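Local coordinates for ThiJ/PfpI family protein (Pseudomonas syringae pv. tomato, PDB 3EWN), which is of unknown function but belongs to the ThiJ/PfpI (DJ-1/PfpI) family, whose fold is related to that of class I glutamine amidotransferases, at residues 144-149 against 231-236; 55-60 against 79-84; 43-48 against 200-205. All blocks are in the same frame, centred on the assembly; numbering follows the deposited sequence.

Contact 1: residues 144-149 against 231-236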
loop_
_atom_site.group_PDB
_atom_site.type_symbol
_atom_site.label_atom_id
_atom_site.label_comp_id
_atom_site.label_asym_id
_atom_site.label_seq_id
_atom_site.Cartn_x
_atom_site.Cartn_y
_atom_site.Cartn_z
ATOM N N HIS A 144 -8.808 -13.670 1.848
ATOM C CA HIS A 144 -7.713 -13.863 2.794
ATOM C C HIS A 144 -7.833 -15.330 3.199
ATOM O O HIS A 144 -8.935 -15.894 3.194
ATOM C CB HIS A 144 -7.888 -12.950 4.011
ATOM C CG HIS A 144 -6.722 -12.970 4.956
ATOM N ND1 HIS A 144 -6.588 -13.908 5.958
ATOM C CD2 HIS A 144 -5.624 -12.180 5.033
ATOM C CE1 HIS A 144 -5.459 -13.695 6.612
ATOM N NE2 HIS A 144 -4.856 -12.651 6.071
ATOM N N TRP A 145 -6.721 -15.964 3.545
ATOM C CA TRP A 145 -6.789 -17.370 3.909
ATOM C C TRP A 145 -7.662 -17.664 5.123
ATOM O O TRP A 145 -8.151 -18.782 5.277
ATOM C CB TRP A 145 -5.386 -17.950 4.124
ATOM C CG TRP A 145 -4.538 -17.228 5.128
ATOM C CD1 TRP A 145 -3.547 -16.326 4.864
ATOM C CD2 TRP A 145 -4.569 -17.385 6.554
ATOM N NE1 TRP A 145 -2.952 -15.916 6.037
ATOM C CE2 TRP A 145 -3.563 -16.549 7.088
ATOM C CE3 TRP A 145 -5.349 -18.150 7.430
ATOM C CZ2 TRP A 145 -3.316 -16.460 8.463
ATOM C CZ3 TRP A 145 -5.102 -18.060 8.800
ATOM C CH2 TRP A 145 -4.094 -17.221 9.299
ATOM N N SER A 146 -7.878 -16.666 5.974
ATOM C CA SER A 146 -8.680 -16.868 7.179
ATOM C C SER A 146 -10.186 -16.967 6.958
ATOM O O SER A 146 -10.909 -17.410 7.853
ATOM C CB SER A 146 -8.409 -15.749 8.185
ATOM O OG SER A 146 -8.871 -14.501 7.687
ATOM N N CYS A 147 -10.662 -16.575 5.778
ATOM C CA CYS A 147 -12.101 -16.607 5.513
ATOM C C CYS A 147 -12.473 -17.041 4.100
ATOM O O CYS A 147 -13.624 -16.905 3.692
ATOM C CB CYS A 147 -12.698 -15.221 5.773
ATOM S SG CYS A 147 -12.013 -13.909 4.720
ATOM N N ARG A 148 -11.509 -17.574 3.359
ATOM C CA ARG A 148 -11.761 -17.995 1.984
ATOM C C ARG A 148 -12.905 -19.006 1.838
ATOM O O ARG A 148 -13.773 -18.858 0.973
ATOM C CB ARG A 148 -10.477 -18.576 1.383
ATOM C CG ARG A 148 -10.543 -18.804 -0.114
ATOM C CD ARG A 148 -9.213 -19.310 -0.661
ATOM N NE ARG A 148 -8.881 -20.635 -0.142
ATOM C CZ ARG A 148 -7.846 -20.896 0.651
ATOM N NH1 ARG A 148 -7.023 -19.925 1.025
ATOM N NH2 ARG A 148 -7.639 -22.134 1.076
ATOM N N ASP A 149 -12.918 -20.030 2.685
ATOM C CA ASP A 149 -13.960 -21.045 2.588
ATOM C C ASP A 149 -15.363 -20.536 2.880
ATOM O O ASP A 149 -16.342 -21.119 2.414
ATOM C CB ASP A 149 -13.642 -22.232 3.496
ATOM C CG ASP A 149 -12.475 -23.046 2.990
ATOM O OD1 ASP A 149 -12.406 -23.278 1.764
ATOM O OD2 ASP A 149 -11.634 -23.460 3.809
ATOM N N ALA A 231 -8.986 -17.006 14.560
ATOM C CA ALA A 231 -10.102 -17.911 14.825
ATOM C C ALA A 231 -11.446 -17.191 14.978
ATOM O O ALA A 231 -12.456 -17.620 14.409
ATOM C CB ALA A 231 -9.807 -18.745 16.068
ATOM N N GLU A 232 -11.464 -16.101 15.739
ATOM C CA GLU A 232 -12.705 -15.362 15.941
ATOM C C GLU A 232 -13.263 -14.828 14.625
ATOM O O GLU A 232 -14.472 -14.891 14.385
ATOM C CB GLU A 232 -12.502 -14.203 16.921
ATOM C CG GLU A 232 -12.233 -14.608 18.369
ATOM C CD GLU A 232 -13.296 -15.537 18.943
ATOM O OE1 GLU A 232 -14.476 -15.427 18.551
ATOM O OE2 GLU A 232 -12.948 -16.374 19.804
ATOM N N PHE A 233 -12.387 -14.300 13.773
ATOM C CA PHE A 233 -12.813 -13.770 12.482
ATOM C C PHE A 233 -13.286 -14.907 11.575
ATOM O O PHE A 233 -14.318 -14.794 10.917
ATOM C CB PHE A 233 -11.660 -13.015 11.815
ATOM C CG PHE A 233 -12.001 -12.455 10.459
ATOM C CD1 PHE A 233 -12.997 -11.491 10.318
ATOM C CD2 PHE A 233 -11.319 -12.881 9.325
ATOM C CE1 PHE A 233 -13.302 -10.954 9.064
ATOM C CE2 PHE A 233 -11.614 -12.352 8.070
ATOM C CZ PHE A 233 -12.610 -11.386 7.939
ATOM N N THR A 234 -12.542 -16.007 11.545
ATOM C CA THR A 234 -12.934 -17.136 10.709
ATOM C C THR A 234 -14.346 -17.599 11.039
ATOM O O THR A 234 -15.156 -17.828 10.140
ATOM C CB THR A 234 -11.987 -18.329 10.881
ATOM O OG1 THR A 234 -10.670 -17.953 10.462
ATOM C CG2 THR A 234 -12.465 -19.515 10.040
ATOM N N LYS A 235 -14.639 -17.746 12.327
ATOM C CA LYS A 235 -15.965 -18.183 12.736
ATOM C C LYS A 235 -17.041 -17.156 12.386
ATOM O O LYS A 235 -18.115 -17.524 11.917
ATOM C CB LYS A 235 -15.989 -18.497 14.237
ATOM C CG LYS A 235 -15.249 -19.782 14.600
ATOM C CD LYS A 235 -15.424 -20.161 16.068
ATOM C CE LYS A 235 -14.639 -19.248 16.999
ATOM N NZ LYS A 235 -13.165 -19.372 16.809
ATOM N N LYS A 236 -16.753 -15.875 12.594
ATOM C CA LYS A 236 -17.724 -14.824 12.279
ATOM C C LYS A 236 -17.968 -14.727 10.778
ATOM O O LYS A 236 -19.073 -14.391 10.344
ATOM C CB LYS A 236 -17.252 -13.476 12.830
ATOM C CG LYS A 236 -17.333 -13.395 14.348
ATOM C CD LYS A 236 -16.539 -12.225 14.906
ATOM C CE LYS A 236 -17.142 -10.893 14.526
ATOM N NZ LYS A 236 -16.494 -9.789 15.289
#

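Contact 2: residues 55-60 against 79-84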
loop_
_atom_site.group_PDB
_atom_site.type_symbol
_atom_site.label_atom_id
_atom_site.label_comp_id
_atom_site.label_asym_id
_atom_site.label_seq_id
_atom_site.Cartn_x
_atom_site.Cartn_y
_atom_site.Cartn_z
ATOM N N TYR A 55 -13.028 6.821 -7.921
ATOM C CA TYR A 55 -13.939 7.323 -6.902
ATOM C C TYR A 55 -13.745 6.531 -5.611
ATOM O O TYR A 55 -13.807 5.302 -5.622
ATOM C CB TYR A 55 -15.385 7.173 -7.376
ATOM C CG TYR A 55 -15.661 7.829 -8.708
ATOM C CD1 TYR A 55 -15.974 9.183 -8.789
ATOM C CD2 TYR A 55 -15.573 7.100 -9.894
ATOM C CE1 TYR A 55 -16.194 9.802 -10.024
ATOM C CE2 TYR A 55 -15.790 7.709 -11.134
ATOM C CZ TYR A 55 -16.099 9.059 -11.189
ATOM O OH TYR A 55 -16.309 9.668 -12.406
ATOM N N ILE A 56 -13.487 7.235 -4.511
ATOM C CA ILE A 56 -13.320 6.597 -3.207
ATOM C C ILE A 56 -14.709 6.721 -2.587
ATOM O O ILE A 56 -15.076 7.769 -2.062
ATOM C CB ILE A 56 -12.267 7.342 -2.364
ATOM C CG1 ILE A 56 -10.962 7.454 -3.161
ATOM C CG2 ILE A 56 -12.012 6.604 -1.057
ATOM C CD1 ILE A 56 -10.383 6.107 -3.617
ATOM N N VAL A 57 -15.477 5.636 -2.668
ATOM C CA VAL A 57 -16.863 5.615 -2.211
ATOM C C VAL A 57 -17.130 5.084 -0.813
ATOM O O VAL A 57 -16.620 4.035 -0.427
ATOM C CB VAL A 57 -17.722 4.793 -3.189
ATOM C CG1 VAL A 57 -19.195 4.978 -2.877
ATOM C CG2 VAL A 57 -17.414 5.202 -4.615
ATOM N N ALA A 58 -17.967 5.806 -0.075
ATOM C CA ALA A 58 -18.340 5.412 1.281
ATOM C C ALA A 58 -19.788 5.796 1.559
ATOM O O ALA A 58 -20.412 6.505 0.769
ATOM C CB ALA A 58 -17.421 6.083 2.291
ATOM N N LYS A 59 -20.317 5.326 2.684
ATOM C CA LYS A 59 -21.696 5.620 3.072
ATOM C C LYS A 59 -21.902 7.132 3.175
ATOM O O LYS A 59 -22.985 7.647 2.893
ATOM C CB LYS A 59 -22.013 4.939 4.408
ATOM C CG LYS A 59 -23.496 4.803 4.728
ATOM C CD LYS A 59 -23.712 3.856 5.904
ATOM C CE LYS A 59 -25.193 3.634 6.170
ATOM N NZ LYS A 59 -25.431 2.641 7.255
ATOM N N SER A 60 -20.854 7.840 3.586
ATOM C CA SER A 60 -20.899 9.293 3.700
ATOM C C SER A 60 -19.508 9.828 3.385
ATOM O O SER A 60 -18.577 9.049 3.171
ATOM C CB SER A 60 -21.316 9.714 5.108
ATOM O OG SER A 60 -22.612 9.232 5.422
ATOM N N GLY A 79 -24.664 7.613 -3.219
ATOM C CA GLY A 79 -25.550 8.409 -4.047
ATOM C C GLY A 79 -24.863 9.171 -5.166
ATOM O O GLY A 79 -25.440 9.342 -6.239
ATOM N N THR A 80 -23.638 9.637 -4.935
ATOM C CA THR A 80 -22.928 10.392 -5.963
ATOM C C THR A 80 -21.996 9.549 -6.833
ATOM O O THR A 80 -21.422 10.046 -7.801
ATOM C CB THR A 80 -22.126 11.563 -5.350
ATOM O OG1 THR A 80 -21.147 11.058 -4.433
ATOM C CG2 THR A 80 -23.066 12.520 -4.614
ATOM N N CYS A 81 -21.838 8.276 -6.491
ATOM C CA CYS A 81 -20.987 7.400 -7.290
ATOM C C CYS A 81 -21.689 7.126 -8.620
ATOM O O CYS A 81 -22.889 6.861 -8.643
ATOM C CB CYS A 81 -20.753 6.077 -6.560
ATOM S SG CYS A 81 -19.752 4.882 -7.478
ATOM N N PRO A 82 -20.957 7.202 -9.743
ATOM C CA PRO A 82 -21.568 6.944 -11.053
ATOM C C PRO A 82 -22.339 5.621 -11.085
ATOM O O PRO A 82 -21.988 4.670 -10.382
ATOM C CB PRO A 82 -20.367 6.933 -11.992
ATOM C CG PRO A 82 -19.480 7.979 -11.386
ATOM C CD PRO A 82 -19.567 7.671 -9.895
ATOM N N ARG A 83 -23.385 5.570 -11.906
ATOM C CA ARG A 83 -24.215 4.373 -12.037
ATOM C C ARG A 83 -23.535 3.243 -12.806
ATOM O O ARG A 83 -23.640 2.078 -12.423
ATOM C CB ARG A 83 -25.530 4.729 -12.733
ATOM C CG ARG A 83 -26.467 5.596 -11.908
ATOM C CD ARG A 83 -27.492 4.749 -11.179
ATOM N NE ARG A 83 -28.308 3.981 -12.118
ATOM C CZ ARG A 83 -29.178 3.042 -11.761
ATOM N NH1 ARG A 83 -29.354 2.746 -10.479
ATOM N NH2 ARG A 83 -29.870 2.393 -12.689
ATOM N N ASP A 84 -22.862 3.586 -13.901
ATOM C CA ASP A 84 -22.172 2.591 -14.718
ATOM C C ASP A 84 -20.666 2.738 -14.534
ATOM O O ASP A 84 -20.100 3.793 -14.812
ATOM C CB ASP A 84 -22.541 2.764 -16.194
ATOM C CG ASP A 84 -24.036 2.659 -16.438
ATOM O OD1 ASP A 84 -24.770 2.199 -15.538
ATOM O OD2 ASP A 84 -24.480 3.029 -17.544
#

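Contact 3: residues 43-48 against 200-205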
loop_
_atom_site.group_PDB
_atom_site.type_symbol
_atom_site.label_atom_id
_atom_site.label_comp_id
_atom_site.label_asym_id
_atom_site.label_seq_id
_atom_site.Cartn_x
_atom_site.Cartn_y
_atom_site.Cartn_z
ATOM N N HIS A 43 -4.949 0.711 -5.511
ATOM C CA HIS A 43 -4.995 2.126 -5.869
ATOM C C HIS A 43 -3.696 2.540 -6.557
ATOM O O HIS A 43 -3.705 3.309 -7.521
ATOM C CB HIS A 43 -5.251 2.990 -4.626
ATOM C CG HIS A 43 -5.551 4.424 -4.942
ATOM N ND1 HIS A 43 -4.566 5.356 -5.191
ATOM C CD2 HIS A 43 -6.731 5.073 -5.101
ATOM C CE1 HIS A 43 -5.124 6.516 -5.490
ATOM N NE2 HIS A 43 -6.437 6.372 -5.443
ATOM N N CYS A 44 -2.581 2.014 -6.060
ATOM C CA CYS A 44 -1.268 2.297 -6.625
ATOM C C CYS A 44 -1.262 1.955 -8.114
ATOM O O CYS A 44 -0.761 2.718 -8.943
ATOM C CB CYS A 44 -0.210 1.464 -5.902
ATOM S SG CYS A 44 1.440 1.529 -6.630
HETATM N N MSE A 45 -1.830 0.803 -8.450
HETATM C CA MSE A 45 -1.881 0.369 -9.839
HETATM C C MSE A 45 -2.959 1.079 -10.651
HETATM O O MSE A 45 -2.691 1.523 -11.761
HETATM C CB MSE A 45 -2.082 -1.147 -9.920
HETATM C CG MSE A 45 -0.921 -1.949 -9.325
HETATM SE SE MSE A 45 0.793 -1.569 -10.116
HETATM C CE MSE A 45 1.912 -2.462 -8.871
ATOM N N PHE A 46 -4.172 1.181 -10.114
ATOM C CA PHE A 46 -5.242 1.861 -10.841
ATOM C C PHE A 46 -4.885 3.326 -11.051
ATOM O O PHE A 46 -5.244 3.935 -12.066
ATOM C CB PHE A 46 -6.567 1.788 -10.074
ATOM C CG PHE A 46 -7.215 0.436 -10.091
ATOM C CD1 PHE A 46 -7.342 -0.274 -11.279
ATOM C CD2 PHE A 46 -7.741 -0.110 -8.926
ATOM C CE1 PHE A 46 -7.988 -1.507 -11.307
ATOM C CE2 PHE A 46 -8.391 -1.345 -8.945
ATOM C CZ PHE A 46 -8.514 -2.043 -10.141
ATOM N N GLY A 47 -4.175 3.888 -10.080
ATOM C CA GLY A 47 -3.782 5.283 -10.158
ATOM C C GLY A 47 -2.808 5.570 -11.285
ATOM O O GLY A 47 -2.622 6.726 -11.659
ATOM N N SER A 48 -2.193 4.525 -11.833
ATOM C CA SER A 48 -1.235 4.694 -12.923
ATOM C C SER A 48 -1.920 4.889 -14.274
ATOM O O SER A 48 -1.279 5.278 -15.244
ATOM C CB SER A 48 -0.313 3.477 -13.018
ATOM O OG SER A 48 -0.979 2.395 -13.649
ATOM N N LEU A 200 7.741 -1.011 -13.508
ATOM C CA LEU A 200 9.077 -0.444 -13.384
ATOM C C LEU A 200 9.042 0.849 -12.573
ATOM O O LEU A 200 9.929 1.098 -11.762
ATOM C CB LEU A 200 9.679 -0.165 -14.765
ATOM C CG LEU A 200 11.072 0.474 -14.735
ATOM C CD1 LEU A 200 12.034 -0.452 -14.004
ATOM C CD2 LEU A 200 11.565 0.727 -16.156
HETATM N N MSE A 201 8.013 1.665 -12.791
HETATM C CA MSE A 201 7.874 2.937 -12.082
HETATM C C MSE A 201 7.677 2.709 -10.582
HETATM O O MSE A 201 8.152 3.491 -9.761
HETATM C CB MSE A 201 6.695 3.731 -12.668
HETATM C CG MSE A 201 6.528 5.146 -12.126
HETATM SE SE MSE A 201 8.054 6.273 -12.464
HETATM C CE MSE A 201 8.454 5.662 -14.175
ATOM N N SER A 202 6.978 1.636 -10.225
ATOM C CA SER A 202 6.732 1.321 -8.821
ATOM C C SER A 202 7.807 0.368 -8.298
ATOM O O SER A 202 7.751 -0.079 -7.149
ATOM C CB SER A 202 5.353 0.674 -8.667
ATOM O OG SER A 202 5.280 -0.519 -9.421
ATOM N N GLU A 203 8.781 0.072 -9.156
ATOM C CA GLU A 203 9.870 -0.842 -8.825
ATOM C C GLU A 203 9.320 -2.094 -8.165
ATOM O O GLU A 203 9.824 -2.525 -7.127
ATOM C CB GLU A 203 10.883 -0.180 -7.884
ATOM C CG GLU A 203 11.661 0.959 -8.508
ATOM C CD GLU A 203 12.994 1.195 -7.824
ATOM O OE1 GLU A 203 13.774 0.227 -7.712
ATOM O OE2 GLU A 203 13.267 2.341 -7.410
ATOM N N TYR A 204 8.289 -2.685 -8.765
ATOM C CA TYR A 204 7.689 -3.876 -8.185
ATOM C C TYR A 204 8.413 -5.176 -8.536
ATOM O O TYR A 204 7.995 -5.948 -9.402
ATOM C CB TYR A 204 6.204 -3.954 -8.566
ATOM C CG TYR A 204 5.444 -5.051 -7.851
ATOM C CD1 TYR A 204 5.612 -5.270 -6.480
ATOM C CD2 TYR A 204 4.560 -5.875 -8.545
ATOM C CE1 TYR A 204 4.919 -6.293 -5.822
ATOM C CE2 TYR A 204 3.861 -6.895 -7.899
ATOM C CZ TYR A 204 4.048 -7.101 -6.540
ATOM O OH TYR A 204 3.376 -8.126 -5.912
ATOM N N ASP A 205 9.522 -5.387 -7.840
ATOM C CA ASP A 205 10.346 -6.580 -7.977
ATOM C C ASP A 205 10.680 -6.883 -6.525
ATOM O O ASP A 205 11.796 -6.653 -6.061
ATOM C CB ASP A 205 11.614 -6.279 -8.782
ATOM C CG ASP A 205 12.551 -7.472 -8.867
ATOM O OD1 ASP A 205 12.070 -8.625 -8.804
ATOM O OD2 ASP A 205 13.774 -7.255 -9.011
#

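Contact 1: residues 144-149 against 231-236
Phe-233 reaches from helix 231-240 with CG opposite its backbone N (chi1 179°), and its ring meets Ser-146, whose OG is tucked between backbone N and carbonyl carbon (chi1 66°). The hydroxyl lies at the ring's edge, in its plane, with Ser-146 OG 3.4 Å from Phe-233 CD2. Cys-147 approaches the same ring obliquely, its SG 3.7 Å from Phe-233 CE2 in a sulfur-aromatic contact, while Leu-128 of helix 126-132 touches both residues. One position along the helix, Thr-234 OG1 donates to Ser-146 O over 2.7 Å, in the carbonyl plane and on a lone pair, so threonine ties the loop to the helix. Within the loop, His-144 ND1 accepts from Ser-146 N at 3.0 Å and pairs with Ser-146 OG at 2.9 Å, which, with NE2 bonded to Met-201 O of the second subunit, holds the imidazole's rotation. That ring packs on Cys-124, at the strand-to-helix turn where relatives carry their nucleophilic cysteine. Ser-146 OG also bonds a glycerol, probably from the crystallisation liquor. An aromatic edge bears slight positive charge and so suits an oxygen neighbour; the ring can border the serine hydroxyl without competing for its hydrogen bonds.

Contact 2: residues 55-60 against 79-84
Strand 53-58 and the loop 79-84 approach most closely at Val-57 and Cys-81, their CA atoms 6.8 Å apart, and no hydrogen bond joins the two backbones. Tyr-55 and Val-57, two apart on an extended chain, both direct their side chains at the loop. Pro-82 lies over one face of the Tyr-55 ring: its CD stands 3.8 Å from the ring centroid and only 3° off the normal, a CH-pi contact. Its CG leans toward the phenol end, 3.6 Å from Tyr-55 CZ. Proline suits the place, since its CD, polarised by the attached nitrogen, gives C-H groups to the pi cloud. The phenol oxygen is bonded to Gln-25 OE1, which holds the outer end of the ring. The architecture is consistent with the alpha/beta sandwich of the DJ-1/PfpI family. The loop is the connection from edge strand 76-77 to strand 87-90, and because 53-58 and 25-29 lie between those two in the parallel part of the sheet, it has to cross over both. Cys-81 is accordingly touched by Ala-27 as well as Val-57. Its thiol extends opposite the backbone N (chi1 178°), and SG comes 3.7 Å from Val-57 CG2, a compact apolar pairing that Phe-109 of helix 104-114 covers. Arg-113 of that helix binds the loop's carbonyls, NH2 to Cys-81 O and NE to Pro-82 O.

Contact 3: residues 43-48 against 200-205
Ser-202 and Tyr-204, the two residues that meet the methyl of Met-45, are separated by a non-glycine residue in the left-handed region: Glu-203, with phi 46°, leaves helix 192-201 through a Schellman motif. Tyr-204 then forms the centre of an inverse gamma turn, and the abrupt change of direction lets both side chains face helix 36-46. Met-45, deposited as selenomethionine, folds back at its second torsion (chi2 -57°), which carries CE toward the turn although the side chain does not start out in that direction. CE ends 3.9 Å from Ser-202 OG and 4.3 Å from Tyr-204 CD2, approaching the phenol ring obliquely. A long, flexible side chain suits packing against an irregular turn. Cys-44 adds a looser touch, its SG 4.5 Å from Ser-202 CB.

Ser-202 OG turns back to the last helical turn, chiefly to Ala-198 O, with Gln-199 O also near, and Tyr-204 OH bonds to Asp-180 OD1. At the end of helix 36-46, Met-45 O takes two bonds, from Ser-48 OG at 2.7 Å and Ser-48 N at 3.0 Å. Gly-47 N bonds to His-43 O at 2.7 Å, and a beta carbon would press against that oxygen, so glycine fits here.

Helix 36-46 is the crossover between parallel strands 25-29 and 53-58, so the contact sets the turn against a helix that itself packs on the central sheet. The turn also faces the second subunit, where Ser-202 O bonds to Thr-176 OG1 of that chain. With no hydrogen bond across it, the contact rests on van der Waals packing, of the Met-45 methyl on Ser-202 and the Tyr-204 ring and of the Cys-44 thiol on Ser-202 CB.

In the fold
Contacts 1 and 3 lie on opposite sides of the chain's centre, their centres 29 Å apart, yet in the two-chain assembly the segments of one chain meet those of the other: Trp-145 NE1 bonds to Leu-200 O of the second subunit and Trp-145 N to Glu-203 OE2 of that subunit. The turn of 200-205 thus meets the partner's loop 144-149, near the glycerol and Cys-124, which by family resemblance is probably the reactive cysteine. Contact 2 does not touch contact 1, the nearest atoms being about 17 Å apart. It meets contact 3 where strand 53-58 packs against helix 36-46, Ile-56 CD1 lying 4.1 Å from His-43 CD2; Ile-56 faces that helix, while its neighbours Tyr-55 and Val-57 face the loop 79-84.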